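Local coordinates for protein beta-galactosidase (Bacillus circulans subsp. alkalophilus, PDB 3TTY) that probably hydrolyses terminal beta-D-galactosyl residues of beta-galactosides, binds galactose in a pocket of its TIM-barrel domain and assembles as a trimer, at residues F6-W10 with L386-L391; E406-L411 with V460-K465; F468-E473 with E505-V509. One frame throughout, in Å; residues are numbered along the deposited sequence.

How the contacts relate
Contact 1 (6-10 with 386-391) lies where the TIM barrel begins and ends in the chain. Contacts 2 (406-411 with 460-465) and 3 (468-473 with 505-509) both fall in the trimerisation domain. Contact 1 is remote from both: its centre is about 38 Å from that of contact 2 and about 42 Å from that of contact 3. Contacts 2 and 3 are neighbours, with centres about 15 Å apart. They touch where Met461 CG packs on Phe468 CZ at 3.8 Å, and Val464 also packs on Leu506. None of the six segments supplies a residue of the galactose pocket, but contact 2 reaches a second subunit through Tyr462.

Contact 1: residues F6-W10 with L386-L391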
loop_
_atom_site.group_PDB
_atom_site.type_symbol
_atom_site.label_atom_id
_atom_site.label_comp_id
_atom_site.label_asym_id
_atom_site.label_seq_id
_atom_site.Cartn_x
_atom_site.Cartn_y
_atom_site.Cartn_z
ATOM N N PHE A 6 -43.658 20.045 -16.020
ATOM C CA PHE A 6 -43.257 18.644 -16.146
ATOM C C PHE A 6 -43.702 17.977 -14.856
ATOM O O PHE A 6 -42.875 17.687 -13.995
ATOM C CB PHE A 6 -41.729 18.593 -16.313
ATOM C CG PHE A 6 -41.169 17.244 -16.699
ATOM C CD1 PHE A 6 -41.979 16.124 -16.821
ATOM C CD2 PHE A 6 -39.801 17.106 -16.927
ATOM C CE1 PHE A 6 -41.431 14.885 -17.178
ATOM C CE2 PHE A 6 -39.241 15.872 -17.281
ATOM C CZ PHE A 6 -40.053 14.763 -17.405
ATOM N N PRO A 7 -45.023 17.739 -14.721
ATOM C CA PRO A 7 -45.680 17.397 -13.454
ATOM C C PRO A 7 -45.749 15.904 -13.145
ATOM O O PRO A 7 -46.814 15.380 -12.840
ATOM C CB PRO A 7 -47.085 17.969 -13.642
ATOM C CG PRO A 7 -47.359 17.756 -15.118
ATOM C CD PRO A 7 -45.997 17.824 -15.827
ATOM N N LYS A 8 -44.610 15.231 -13.207
ATOM C CA LYS A 8 -44.510 13.840 -12.787
ATOM C C LYS A 8 -43.110 13.597 -12.250
ATOM O O LYS A 8 -42.279 14.499 -12.231
ATOM C CB LYS A 8 -44.822 12.869 -13.952
ATOM C CG LYS A 8 -44.035 13.134 -15.249
ATOM C CD LYS A 8 -44.401 12.157 -16.366
ATOM C CE LYS A 8 -44.022 10.698 -16.014
ATOM N NZ LYS A 8 -42.550 10.442 -16.100
ATOM N N ILE A 9 -42.854 12.376 -11.805
ATOM C CA ILE A 9 -41.502 11.960 -11.470
ATOM C C ILE A 9 -40.754 11.767 -12.783
ATOM O O ILE A 9 -41.020 10.817 -13.514
ATOM C CB ILE A 9 -41.525 10.657 -10.664
ATOM C CG1 ILE A 9 -42.234 10.902 -9.324
ATOM C CG2 ILE A 9 -40.111 10.135 -10.451
ATOM C CD1 ILE A 9 -42.600 9.663 -8.579
ATOM N N TRP A 10 -39.851 12.690 -13.100
ATOM C CA TRP A 10 -39.082 12.599 -14.344
ATOM C C TRP A 10 -38.405 11.232 -14.496
ATOM O O TRP A 10 -37.981 10.613 -13.518
ATOM C CB TRP A 10 -38.017 13.702 -14.418
ATOM C CG TRP A 10 -38.552 15.087 -14.181
ATOM C CD1 TRP A 10 -39.843 15.439 -13.932
ATOM C CD2 TRP A 10 -37.798 16.300 -14.168
ATOM N NE1 TRP A 10 -39.944 16.794 -13.763
ATOM C CE2 TRP A 10 -38.702 17.348 -13.906
ATOM C CE3 TRP A 10 -36.448 16.601 -14.358
ATOM C CZ2 TRP A 10 -38.299 18.679 -13.829
ATOM C CZ3 TRP A 10 -36.049 17.919 -14.276
ATOM C CH2 TRP A 10 -36.973 18.945 -14.016
ATOM N N LEU A 386 -48.219 7.163 -11.943
ATOM C CA LEU A 386 -48.226 7.917 -10.689
ATOM C C LEU A 386 -48.544 9.385 -10.917
ATOM O O LEU A 386 -49.103 10.045 -10.046
ATOM C CB LEU A 386 -46.901 7.773 -9.936
ATOM C CG LEU A 386 -46.602 6.410 -9.312
ATOM C CD1 LEU A 386 -45.219 6.409 -8.713
ATOM C CD2 LEU A 386 -47.647 6.044 -8.258
ATOM N N GLY A 387 -48.196 9.895 -12.093
ATOM C CA GLY A 387 -48.407 11.302 -12.390
ATOM C C GLY A 387 -47.836 12.185 -11.291
ATOM O O GLY A 387 -46.704 11.972 -10.860
ATOM N N ASP A 388 -48.620 13.151 -10.818
ATOM C CA ASP A 388 -48.104 14.159 -9.893
ATOM C C ASP A 388 -48.293 13.806 -8.426
ATOM O O ASP A 388 -47.965 14.607 -7.554
ATOM C CB ASP A 388 -48.741 15.530 -10.167
ATOM C CG ASP A 388 -50.235 15.575 -9.823
ATOM O OD1 ASP A 388 -50.906 16.546 -10.233
ATOM O OD2 ASP A 388 -50.740 14.649 -9.152
ATOM N N THR A 389 -48.818 12.613 -8.163
ATOM C CA THR A 389 -49.294 12.240 -6.833
ATOM C C THR A 389 -48.336 12.566 -5.675
ATOM O O THR A 389 -48.741 13.135 -4.673
ATOM C CB THR A 389 -49.652 10.735 -6.768
ATOM O OG1 THR A 389 -50.558 10.405 -7.831
ATOM C CG2 THR A 389 -50.312 10.391 -5.431
ATOM N N ILE A 390 -47.073 12.194 -5.826
ATOM C CA ILE A 390 -46.103 12.253 -4.746
ATOM C C ILE A 390 -45.330 13.578 -4.718
ATOM O O ILE A 390 -44.773 13.968 -3.693
ATOM C CB ILE A 390 -45.116 11.085 -4.894
ATOM C CG1 ILE A 390 -45.857 9.762 -4.723
ATOM C CG2 ILE A 390 -43.975 11.180 -3.888
ATOM C CD1 ILE A 390 -44.986 8.550 -4.961
ATOM N N LEU A 391 -45.297 14.277 -5.842
ATOM C CA LEU A 391 -44.487 15.478 -5.950
ATOM C C LEU A 391 -44.685 16.425 -4.759
ATOM O O LEU A 391 -45.787 16.536 -4.215
ATOM C CB LEU A 391 -44.781 16.180 -7.272
ATOM C CG LEU A 391 -44.529 15.313 -8.505
ATOM C CD1 LEU A 391 -44.629 16.147 -9.784
ATOM C CD2 LEU A 391 -43.173 14.626 -8.416
HETATM O O HOH W 1 -44.790 10.148 -11.508
#
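Leu391 inserts its side chain against the backbone of Pro7 and Lys8. Its CB points at segment 6-10. CG stands opposite its own carbonyl carbon (chi1 -58°), and from this branch point the two methyls divide. CD1 is the deeper probe: it lies 3.5 Å from Lys8 N and 3.6 Å from Pro7 C, on the peptide that joins these residues. CD2 turns to the next residue and meets Ile9 CG1 at 3.9 Å. An alanine at Leu391 would lose both methyls, which is likely to open a gap under the Pro7-Lys8 peptide and leave Ile9 CG1 without this neighbour. Ile9 reaches on across the contact, its CD1 4.2 Å from Leu386 CD1.

The polar link is indirect. One water accepts from Ile9 N at 3.0 Å and donates to Gly387 O at 2.7 Å. Gly387 O also receives a CA-H...O contact from Lys8 CA at 3.5 Å (147° at the hydrogen). Gly387 follows the helix with positive phi, in a type II' turn from Leu386 to Thr389. That turn brings Asp388 CB to 3.3 Å from Pro7 O. Leu386 O is gripped twice, by Thr389 OG1, which donates in the carbonyl plane, and by Thr389 N. Pro7 is itself the centre of an inverse gamma turn. The Lys8 amine bends away from segment 386-391 to bond Ile9 O and form a salt bridge with Asp38.

Segment 6-10 leads into strand 10-14, and segment 386-391 follows helix 371-386. Trp10 pairs through its backbone with Val342 of strand 339-344. The contact therefore joins the entry to the first strand with the exit from the last helix of a (beta/alpha)8 barrel, at the amino-terminal end of its strands.

Contact 2: residues E406-L411 with V460-K465; sequences ENRWAL and VMYMVK
Asn407 bonds the backbone of segment 460-465 with both ends of its amide. OD1 accepts from Met463 N at 2.9 Å. The bond is nearly straight (168° at the hydrogen), although the donor sits above the amide carbonyl plane. ND2 donates to Val460 O at 3.0 Å, with that oxygen close to the amide plane. CG lies anti to the Asn407 backbone N (chi1 -179°), which carries the amide across to this backbone. The two bonds bracket Met461, the centre of an inverse gamma turn, and fix the amide against rotation.

Apolar groups flank it. Leu411 CD2 lies over one face of the Tyr462 ring, 3.4 Å from CG. Ala410 CB meets the edge of the same ring, 3.7 Å from Tyr462 CE2. It also meets the bent end of Met463, 3.8 Å from CE. Leu411 CD1 packs on Val460 CG1. At the other end, extended Lys465 crosses Glu406 at about a right angle. Its NZ makes a salt bridge with Glu406 OE1 at 2.7 Å, from above the carboxylate plane.

Further out, Asp404 binds both segments: it accepts from Asn407 N and makes a second salt bridge to Lys465 NZ. Arg223 pairs with the other oxygen of Glu406. Tyr462 OH bonds Asp495 and also Tyr357 OH of the second subunit; in sequence Tyr357 lies between the pocket residues Glu355 and His358.

Helix 405-413 follows strand 399-402, and segment 460-465 follows strand 455-458. These strands are parallel neighbours. The contact thus joins structures at the carboxyl ends of adjacent strands in the alpha/beta, glutaminase-like trimerisation domain, and through Tyr462 it borders the subunit interface.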
loop_
_atom_site.group_PDB
_atom_site.type_symbol
_atom_site.label_atom_id
_atom_site.label_comp_id
_atom_site.label_asym_id
_atom_site.label_seq_id
_atom_site.Cartn_x
_atom_site.Cartn_y
_atom_site.Cartn_z
ATOM N N GLU A 406 -17.611 19.943 8.397
ATOM C CA GLU A 406 -16.452 20.582 9.034
ATOM C C GLU A 406 -16.058 19.765 10.247
ATOM O O GLU A 406 -14.876 19.529 10.505
ATOM C CB GLU A 406 -16.741 22.036 9.415
ATOM C CG GLU A 406 -16.915 22.961 8.205
ATOM C CD GLU A 406 -17.092 24.433 8.570
ATOM O OE1 GLU A 406 -17.724 24.728 9.603
ATOM O OE2 GLU A 406 -16.598 25.302 7.813
ATOM N N ASN A 407 -17.060 19.310 10.982
ATOM C CA ASN A 407 -16.822 18.350 12.050
ATOM C C ASN A 407 -16.112 17.102 11.506
ATOM O O ASN A 407 -15.157 16.606 12.108
ATOM C CB ASN A 407 -18.150 17.959 12.690
ATOM C CG ASN A 407 -17.984 16.975 13.823
ATOM O OD1 ASN A 407 -17.119 17.144 14.678
ATOM N ND2 ASN A 407 -18.825 15.931 13.842
ATOM N N ARG A 408 -16.584 16.604 10.362
ATOM C CA ARG A 408 -15.974 15.444 9.721
ATOM C C ARG A 408 -14.495 15.668 9.389
ATOM O O ARG A 408 -13.644 14.845 9.724
ATOM C CB ARG A 408 -16.739 15.070 8.449
ATOM C CG ARG A 408 -16.111 13.909 7.690
ATOM C CD ARG A 408 -17.042 13.347 6.615
ATOM N NE ARG A 408 -16.484 12.166 5.954
ATOM C CZ ARG A 408 -17.097 11.498 4.976
ATOM N NH1 ARG A 408 -18.288 11.892 4.545
ATOM N NH2 ARG A 408 -16.516 10.443 4.419
ATOM N N TRP A 409 -14.196 16.775 8.715
ATOM C CA TRP A 409 -12.819 17.113 8.370
ATOM C C TRP A 409 -11.900 17.163 9.592
ATOM O O TRP A 409 -10.804 16.584 9.585
ATOM C CB TRP A 409 -12.768 18.458 7.656
ATOM C CG TRP A 409 -13.417 18.462 6.305
ATOM C CD1 TRP A 409 -13.641 17.382 5.495
ATOM C CD2 TRP A 409 -13.937 19.602 5.610
ATOM N NE1 TRP A 409 -14.261 17.789 4.339
ATOM C CE2 TRP A 409 -14.452 19.145 4.383
ATOM C CE3 TRP A 409 -14.014 20.966 5.910
ATOM C CZ2 TRP A 409 -15.024 20.004 3.445
ATOM C CZ3 TRP A 409 -14.587 21.812 4.995
ATOM C CH2 TRP A 409 -15.083 21.332 3.767
ATOM N N ALA A 410 -12.333 17.866 10.633
ATOM C CA ALA A 410 -11.531 17.942 11.857
ATOM C C ALA A 410 -11.304 16.554 12.483
ATOM O O ALA A 410 -10.173 16.205 12.851
ATOM C CB ALA A 410 -12.156 18.897 12.858
ATOM N N LEU A 411 -12.367 15.756 12.575
ATOM C CA LEU A 411 -12.232 14.390 13.081
ATOM C C LEU A 411 -11.270 13.573 12.241
ATOM O O LEU A 411 -10.420 12.873 12.769
ATOM C CB LEU A 411 -13.583 13.681 13.119
ATOM C CG LEU A 411 -14.460 13.938 14.337
ATOM C CD1 LEU A 411 -15.761 13.181 14.194
ATOM C CD2 LEU A 411 -13.724 13.534 15.614
ATOM N N VAL A 460 -20.903 11.930 17.956
ATOM C CA VAL A 460 -19.553 12.482 17.887
ATOM C C VAL A 460 -19.530 13.916 17.372
ATOM O O VAL A 460 -18.907 14.205 16.349
ATOM C CB VAL A 460 -18.646 11.612 17.003
ATOM C CG1 VAL A 460 -17.195 11.880 17.312
ATOM C CG2 VAL A 460 -18.956 10.140 17.218
ATOM N N MET A 461 -20.228 14.807 18.079
ATOM C CA MET A 461 -20.211 16.227 17.767
ATOM C C MET A 461 -18.941 16.793 18.385
ATOM O O MET A 461 -18.973 17.565 19.354
ATOM C CB MET A 461 -21.467 16.925 18.305
ATOM C CG MET A 461 -21.736 18.316 17.708
ATOM S SD MET A 461 -21.658 18.360 15.897
ATOM C CE MET A 461 -22.997 17.230 15.480
ATOM N N TYR A 462 -17.825 16.352 17.818
ATOM C CA TYR A 462 -16.484 16.755 18.192
ATOM C C TYR A 462 -16.299 18.264 18.089
ATOM O O TYR A 462 -15.864 18.909 19.045
ATOM C CB TYR A 462 -15.498 16.018 17.286
ATOM C CG TYR A 462 -14.059 16.478 17.333
ATOM C CD1 TYR A 462 -13.218 16.124 18.392
ATOM C CD2 TYR A 462 -13.520 17.222 16.288
ATOM C CE1 TYR A 462 -11.885 16.533 18.412
ATOM C CE2 TYR A 462 -12.203 17.623 16.299
ATOM C CZ TYR A 462 -11.387 17.283 17.357
ATOM O OH TYR A 462 -10.068 17.693 17.340
ATOM N N MET A 463 -16.654 18.833 16.939
ATOM C CA MET A 463 -16.620 20.283 16.779
ATOM C C MET A 463 -17.958 20.946 17.130
ATOM O O MET A 463 -19.008 20.604 16.577
ATOM C CB MET A 463 -16.201 20.683 15.361
ATOM C CG MET A 463 -16.392 22.193 15.062
ATOM S SD MET A 463 -15.989 22.586 13.341
ATOM C CE MET A 463 -14.306 21.988 13.312
ATOM N N VAL A 464 -17.899 21.904 18.051
ATOM C CA VAL A 464 -19.056 22.705 18.413
ATOM C C VAL A 464 -18.880 24.138 17.910
ATOM O O VAL A 464 -17.964 24.838 18.332
ATOM C CB VAL A 464 -19.280 22.689 19.926
ATOM C CG1 VAL A 464 -20.332 23.714 20.319
ATOM C CG2 VAL A 464 -19.698 21.290 20.361
ATOM N N LYS A 465 -19.753 24.551 16.989
ATOM C CA LYS A 465 -19.659 25.851 16.333
ATOM C C LYS A 465 -20.438 26.902 17.123
ATOM O O LYS A 465 -21.290 26.552 17.934
ATOM C CB LYS A 465 -20.206 25.766 14.905
ATOM C CG LYS A 465 -19.495 24.766 13.997
ATOM C CD LYS A 465 -20.167 24.744 12.634
ATOM C CE LYS A 465 -19.595 23.666 11.721
ATOM N NZ LYS A 465 -20.170 23.793 10.347
#

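Contact 3: residues F468-E473 with E505-V509; sequences FAERVE and ELRNV
Helix 468-477 is the helical arm of a beta-alpha-beta crossover between the parallel strands 455-458 and 481-485, and here its first turns pack on segment 505-509. Ala469 makes the close approach at one end. Its CB lies 3.7 Å from Glu505 O and 3.8 Å from Glu505 CB, and a small side chain at this point lets the backbones come near. Beside it, Leu506 CD2 reaches Phe468 CE2 at 4.2 Å, the two side chains crossing at a slant. Val472 CG1 lies over one face of the Phe468 ring. At the far end Val472 CG2 packs loosely on Val509 CG1.

The second segment runs from a 3-10 turn into the short helix 507-510, so the contact sets one helix start against another within the trimerisation domain. Phe577 of strand 570-577 meets both Glu473 and Val509.

Glu473 spans the gap with its aliphatic part and its acid. CG, anti to the carbonyl carbon (chi1 -81°), touches Val509 CB at 3.9 Å. OE2 works through water. One water donates to Glu473 OE2 and to Glu505 O and accepts from Val509 N at 2.9 Å. A second water donates to the same two oxygens, 2.8 Å from Glu505 O. A further water accepts from Ala469 N at 3.2 Å and lies within hydrogen-bonding distance of Glu505 OE1.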
loop_
_atom_site.group_PDB
_atom_site.type_symbol
_atom_site.label_atom_id
_atom_site.label_comp_id
_atom_site.label_asym_id
_atom_site.label_seq_id
_atom_site.Cartn_x
_atom_site.Cartn_y
_atom_site.Cartn_z
ATOM N N PHE A 468 -24.271 26.880 18.510
ATOM C CA PHE A 468 -24.779 25.515 18.576
ATOM C C PHE A 468 -25.218 25.119 19.991
ATOM O O PHE A 468 -26.364 24.707 20.194
ATOM C CB PHE A 468 -23.765 24.524 17.989
ATOM C CG PHE A 468 -24.189 23.073 18.075
ATOM C CD1 PHE A 468 -24.959 22.499 17.084
ATOM C CD2 PHE A 468 -23.769 22.276 19.124
ATOM C CE1 PHE A 468 -25.327 21.154 17.146
ATOM C CE2 PHE A 468 -24.134 20.940 19.195
ATOM C CZ PHE A 468 -24.917 20.376 18.200
ATOM N N ALA A 469 -24.323 25.240 20.962
ATOM C CA ALA A 469 -24.675 24.888 22.344
ATOM C C ALA A 469 -25.932 25.619 22.830
ATOM O O ALA A 469 -26.787 25.024 23.474
ATOM C CB ALA A 469 -23.516 25.149 23.293
ATOM N N GLU A 470 -26.030 26.905 22.511
ATOM C CA GLU A 470 -27.173 27.711 22.910
ATOM C C GLU A 470 -28.428 27.138 22.275
ATOM O O GLU A 470 -29.482 27.002 22.922
ATOM C CB GLU A 470 -26.974 29.155 22.457
ATOM C CG GLU A 470 -27.826 30.181 23.186
ATOM C CD GLU A 470 -27.412 31.618 22.851
ATOM O OE1 GLU A 470 -26.240 31.822 22.447
ATOM O OE2 GLU A 470 -28.257 32.539 22.982
ATOM N N ARG A 471 -28.296 26.786 21.001
ATOM C CA ARG A 471 -29.406 26.241 20.243
ATOM C C ARG A 471 -29.903 24.932 20.862
ATOM O O ARG A 471 -31.103 24.751 21.016
ATOM C CB ARG A 471 -29.019 26.078 18.771
ATOM C CG ARG A 471 -30.192 26.051 17.786
ATOM C CD ARG A 471 -29.766 26.510 16.373
ATOM N NE ARG A 471 -28.534 25.852 15.952
ATOM C CZ ARG A 471 -27.408 26.488 15.627
ATOM N NH1 ARG A 471 -27.358 27.818 15.638
ATOM N NH2 ARG A 471 -26.330 25.789 15.281
ATOM N N VAL A 472 -29.007 24.028 21.253
ATOM C CA VAL A 472 -29.498 22.787 21.837
ATOM C C VAL A 472 -29.956 22.937 23.281
ATOM O O VAL A 472 -30.894 22.265 23.689
ATOM C CB VAL A 472 -28.555 21.576 21.674
ATOM C CG1 VAL A 472 -27.354 21.933 20.831
ATOM C CG2 VAL A 472 -28.173 20.993 23.035
ATOM N N GLU A 473 -29.330 23.828 24.046
ATOM C CA GLU A 473 -29.859 24.150 25.364
ATOM C C GLU A 473 -31.299 24.645 25.245
ATOM O O GLU A 473 -32.186 24.203 25.974
ATOM C CB GLU A 473 -28.993 25.190 26.064
ATOM C CG GLU A 473 -27.750 24.616 26.724
ATOM C CD GLU A 473 -26.685 25.673 26.975
ATOM O OE1 GLU A 473 -26.904 26.848 26.601
ATOM O OE2 GLU A 473 -25.624 25.330 27.544
ATOM N N GLU A 505 -18.619 23.345 25.973
ATOM C CA GLU A 505 -19.855 24.124 25.915
ATOM C C GLU A 505 -21.105 23.265 26.132
ATOM O O GLU A 505 -22.180 23.792 26.407
ATOM C CB GLU A 505 -19.963 24.887 24.589
ATOM C CG GLU A 505 -18.737 25.752 24.264
ATOM C CD GLU A 505 -18.921 26.595 23.010
ATOM O OE1 GLU A 505 -20.047 27.093 22.791
ATOM O OE2 GLU A 505 -17.945 26.764 22.240
ATOM N N LEU A 506 -20.962 21.948 26.003
ATOM C CA LEU A 506 -22.089 21.034 26.180
ATOM C C LEU A 506 -22.119 20.429 27.590
ATOM O O LEU A 506 -22.960 19.577 27.884
ATOM C CB LEU A 506 -22.051 19.906 25.134
ATOM C CG LEU A 506 -22.135 20.276 23.651
ATOM C CD1 LEU A 506 -21.927 19.055 22.780
ATOM C CD2 LEU A 506 -23.463 20.931 23.333
ATOM N N ARG A 507 -21.206 20.869 28.457
ATOM C CA ARG A 507 -21.071 20.275 29.791
ATOM C C ARG A 507 -22.317 20.488 30.657
ATOM O O ARG A 507 -22.775 19.575 31.332
ATOM C CB ARG A 507 -19.818 20.788 30.505
ATOM C CG ARG A 507 -19.616 20.227 31.913
ATOM C CD ARG A 507 -18.246 20.638 32.470
ATOM N NE ARG A 507 -17.982 20.129 33.818
ATOM C CZ ARG A 507 -16.829 20.314 34.463
ATOM N NH1 ARG A 507 -15.836 20.980 33.879
ATOM N NH2 ARG A 507 -16.654 19.830 35.688
ATOM N N ASN A 508 -22.887 21.682 30.606
ATOM C CA ASN A 508 -24.064 21.967 31.403
ATOM C C ASN A 508 -25.276 21.175 30.956
ATOM O O ASN A 508 -25.995 20.610 31.779
ATOM C CB ASN A 508 -24.396 23.458 31.379
ATOM C CG ASN A 508 -23.386 24.284 32.133
ATOM O OD1 ASN A 508 -22.847 23.850 33.165
ATOM N ND2 ASN A 508 -23.113 25.489 31.625
ATOM N N VAL A 509 -25.515 21.145 29.652
ATOM C CA VAL A 509 -26.718 20.508 29.161
ATOM C C VAL A 509 -26.621 18.988 29.306
ATOM O O VAL A 509 -27.627 18.323 29.543
ATOM C CB VAL A 509 -27.057 20.911 27.715
ATOM C CG1 VAL A 509 -26.035 20.343 26.730
ATOM C CG2 VAL A 509 -28.455 20.438 27.379
HETATM O O HOH W 2 -21.749 27.137 20.552
HETATM O O HOH W 3 -24.356 23.186 27.908
HETATM O O HOH W 4 -22.818 26.555 26.557
#